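Local coordinates for protein serine protease inhibitor 4, isoform B (Drosophila melanogaster, PDB 4P0F) that probably inhibits serine and cysteine proteases as a member of the serpin family, here in its cleaved form, at residues N138-E141 against Q142-H146. Sequence-based numbering, arbitrary orientation.
Sequences NWVE and QRTNH
Glu-141 and His-146 meet twice near the C-terminal end of helix 129-143. His-146 ND1 donates to Glu-141 OE1 (3.0 Å, N-H...O 160°); the oxygen lies at the edge of the imidazole, nearly in its plane, but is reached on its anti side, with carboxylate and ring almost perpendicular. A glutamate suits this place because its chain, extended beyond CG, spans to the residue five positions on, and its charge would probably favour a protonated ring. On the backbone, Glu-141 O accepts His-146 N (2.8 Å, a 6→1 bond) and, from well above the carbonyl plane, Thr-144 N (3.2 Å); together they hold the turn against the helix. Asn-145 and His-146 both have positive phi, which bends the backbone back.

Buried Thr-144 uses both roles of its hydroxyl: chi1 of 60° tucks OG1 back toward the helix, donating to Val-140 O at 2.9 Å and accepting from Ile-148 N.

The broad indole of Trp-139 offers a face to the methylenes of Arg-143, whose CG sits 3.6 Å from the six-ring centroid, a CH-pi contact. Bends at chi2 and chi3 bring NH1 3.3 Å from Trp-139 NE1, two donors merely touching, the planes 73° apart.

Trp-139 and small, branched Val-140 rest on Val-166 of strand 161-174, Trp-139 also on Ala-94 of strand 91-100. Val-140 and Thr-144 touch Ala-334 and Ala-332 of strand 328-341, probably the inserted reactive-centre loop, as expected for serpin helix F on sheet A.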
ATOM      1  N   ASN A 138       2.758  18.939   1.387  1.00 20.84           N
ATOM      2  CA  ASN A 138       1.893  19.600   0.423  1.00 21.79           C
ATOM      3  C   ASN A 138       1.926  18.884  -0.927  1.00 21.18           C
ATOM      4  O   ASN A 138       0.896  18.754  -1.592  1.00 22.60           O
ATOM      5  CB  ASN A 138       2.290  21.068   0.268  1.00 23.99           C
ATOM      6  CG  ASN A 138       1.924  21.900   1.483  1.00 29.07           C
ATOM      7  OD1 ASN A 138       1.140  21.474   2.330  1.00 37.56           O
ATOM      8  ND2 ASN A 138       2.484  23.104   1.569  1.00 31.25           N
ATOM      9  N   TRP A 139       3.096  18.388  -1.312  1.00 20.75           N
ATOM     10  CA  TRP A 139       3.232  17.644  -2.551  1.00 19.67           C
ATOM     11  C   TRP A 139       2.407  16.355  -2.440  1.00 19.07           C
ATOM     12  O   TRP A 139       1.642  16.021  -3.343  1.00 21.89           O
ATOM     13  CB  TRP A 139       4.707  17.335  -2.857  1.00 19.16           C
ATOM     14  CG  TRP A 139       4.888  16.549  -4.125  1.00 20.46           C
ATOM     15  CD1 TRP A 139       4.957  17.046  -5.393  1.00 26.32           C
ATOM     16  CD2 TRP A 139       4.995  15.119  -4.247  1.00 17.79           C
ATOM     17  NE1 TRP A 139       5.106  16.018  -6.298  1.00 27.79           N
ATOM     18  CE2 TRP A 139       5.128  14.828  -5.620  1.00 18.60           C
ATOM     19  CE3 TRP A 139       4.990  14.063  -3.330  1.00 18.34           C
ATOM     20  CZ2 TRP A 139       5.258  13.524  -6.096  1.00 19.89           C
ATOM     21  CZ3 TRP A 139       5.110  12.765  -3.807  1.00 21.66           C
ATOM     22  CH2 TRP A 139       5.239  12.512  -5.179  1.00 19.08           C
ATOM     23  N   VAL A 140       2.546  15.652  -1.318  1.00 18.48           N
ATOM     24  CA  VAL A 140       1.767  14.439  -1.087  1.00 17.91           C
ATOM     25  C   VAL A 140       0.257  14.706  -1.136  1.00 19.05           C
ATOM     26  O   VAL A 140      -0.475  13.943  -1.755  1.00 19.20           O
ATOM     27  CB  VAL A 140       2.123  13.773   0.257  1.00 17.89           C
ATOM     28  CG1 VAL A 140       1.161  12.619   0.573  1.00 17.22           C
ATOM     29  CG2 VAL A 140       3.571  13.252   0.221  1.00 18.43           C
ATOM     30  N   GLU A 141      -0.214  15.770  -0.496  1.00 20.04           N
ATOM     31  CA  GLU A 141      -1.630  16.112  -0.587  1.00 22.58           C
ATOM     32  C   GLU A 141      -2.063  16.318  -2.033  1.00 23.73           C
ATOM     33  O   GLU A 141      -3.139  15.874  -2.437  1.00 22.88           O
ATOM     34  CB  GLU A 141      -1.953  17.371   0.214  1.00 22.66           C
ATOM     35  CG  GLU A 141      -1.919  17.174   1.715  1.00 26.69           C
ATOM     36  CD  GLU A 141      -2.817  18.144   2.458  1.00 42.14           C
ATOM     37  OE1 GLU A 141      -3.898  18.487   1.930  1.00 43.19           O
ATOM     38  OE2 GLU A 141      -2.446  18.554   3.576  1.00 39.83           O
ATOM     39  N   GLN A 142      -1.228  16.995  -2.814  1.00 22.19           N
ATOM     40  CA  GLN A 142      -1.583  17.296  -4.193  1.00 26.47           C
ATOM     41  C   GLN A 142      -1.633  16.033  -5.055  1.00 23.88           C
ATOM     42  O   GLN A 142      -2.360  15.992  -6.052  1.00 29.39           O
ATOM     43  CB  GLN A 142      -0.601  18.319  -4.779  1.00 27.57           C
ATOM     44  CG  GLN A 142      -0.758  19.707  -4.169  1.00 33.47           C
ATOM     45  CD  GLN A 142      -2.141  20.315  -4.406  1.00 63.10           C
ATOM     46  OE1 GLN A 142      -2.803  20.024  -5.405  1.00 79.06           O
ATOM     47  NE2 GLN A 142      -2.593  21.137  -3.460  1.00 87.57           N
ATOM     48  N   ARG A 143      -0.904  14.996  -4.654  1.00 19.17           N
ATOM     49  CA  ARG A 143      -0.887  13.734  -5.394  1.00 20.04           C
ATOM     50  C   ARG A 143      -1.936  12.737  -4.893  1.00 23.49           C
ATOM     51  O   ARG A 143      -2.068  11.653  -5.461  1.00 26.62           O
ATOM     52  CB  ARG A 143       0.500  13.081  -5.308  1.00 23.45           C
ATOM     53  CG  ARG A 143       1.656  13.931  -5.822  1.00 25.71           C
ATOM     54  CD  ARG A 143       1.682  14.074  -7.336  1.00 32.47           C
ATOM     55  NE  ARG A 143       0.733  15.070  -7.826  1.00 46.33           N
ATOM     56  CZ  ARG A 143       0.967  16.379  -7.865  1.00 58.38           C
ATOM     57  NH1 ARG A 143       2.122  16.874  -7.434  1.00 53.99           N
ATOM     58  NH2 ARG A 143       0.034  17.199  -8.338  1.00 45.68           N
ATOM     59  N   THR A 144      -2.665  13.085  -3.833  1.00 22.44           N
ATOM     60  CA  THR A 144      -3.618  12.152  -3.221  1.00 19.43           C
ATOM     61  C   THR A 144      -5.005  12.771  -3.029  1.00 20.66           C
ATOM     62  O   THR A 144      -5.780  12.297  -2.200  1.00 21.33           O
ATOM     63  CB  THR A 144      -3.123  11.635  -1.837  1.00 18.97           C
ATOM     64  OG1 THR A 144      -2.947  12.728  -0.930  1.00 19.80           O
ATOM     65  CG2 THR A 144      -1.824  10.855  -1.963  1.00 17.51           C
ATOM     66  N   ASN A 145      -5.308  13.821  -3.793  1.00 22.29           N
ATOM     67  CA  ASN A 145      -6.600  14.517  -3.704  1.00 24.49           C
ATOM     68  C   ASN A 145      -6.840  14.987  -2.274  1.00 27.74           C
ATOM     69  O   ASN A 145      -7.957  14.942  -1.762  1.00 25.26           O
ATOM     70  CB  ASN A 145      -7.741  13.607  -4.180  1.00 25.83           C
ATOM     71  CG  ASN A 145      -9.012  14.378  -4.493  1.00 30.66           C
ATOM     72  OD1 ASN A 145      -8.967  15.574  -4.785  1.00 32.12           O
ATOM     73  ND2 ASN A 145     -10.158  13.694  -4.433  1.00 31.72           N
ATOM     74  N   HIS A 146      -5.755  15.426  -1.641  1.00 24.26           N
ATOM     75  CA  HIS A 146      -5.746  15.908  -0.261  1.00 22.86           C
ATOM     76  C   HIS A 146      -6.185  14.881   0.789  1.00 29.74           C
ATOM     77  O   HIS A 146      -6.551  15.255   1.902  1.00 26.02           O
ATOM     78  CB  HIS A 146      -6.607  17.162  -0.148  1.00 31.66           C
ATOM     79  CG  HIS A 146      -6.147  18.277  -1.035  1.00 41.31           C
ATOM     80  ND1 HIS A 146      -5.167  19.168  -0.658  1.00 44.91           N
ATOM     81  CD2 HIS A 146      -6.520  18.635  -2.286  1.00 57.12           C
ATOM     82  CE1 HIS A 146      -4.960  20.032  -1.636  1.00 49.09           C
ATOM     83  NE2 HIS A 146      -5.770  19.731  -2.635  1.00 62.55           N
TER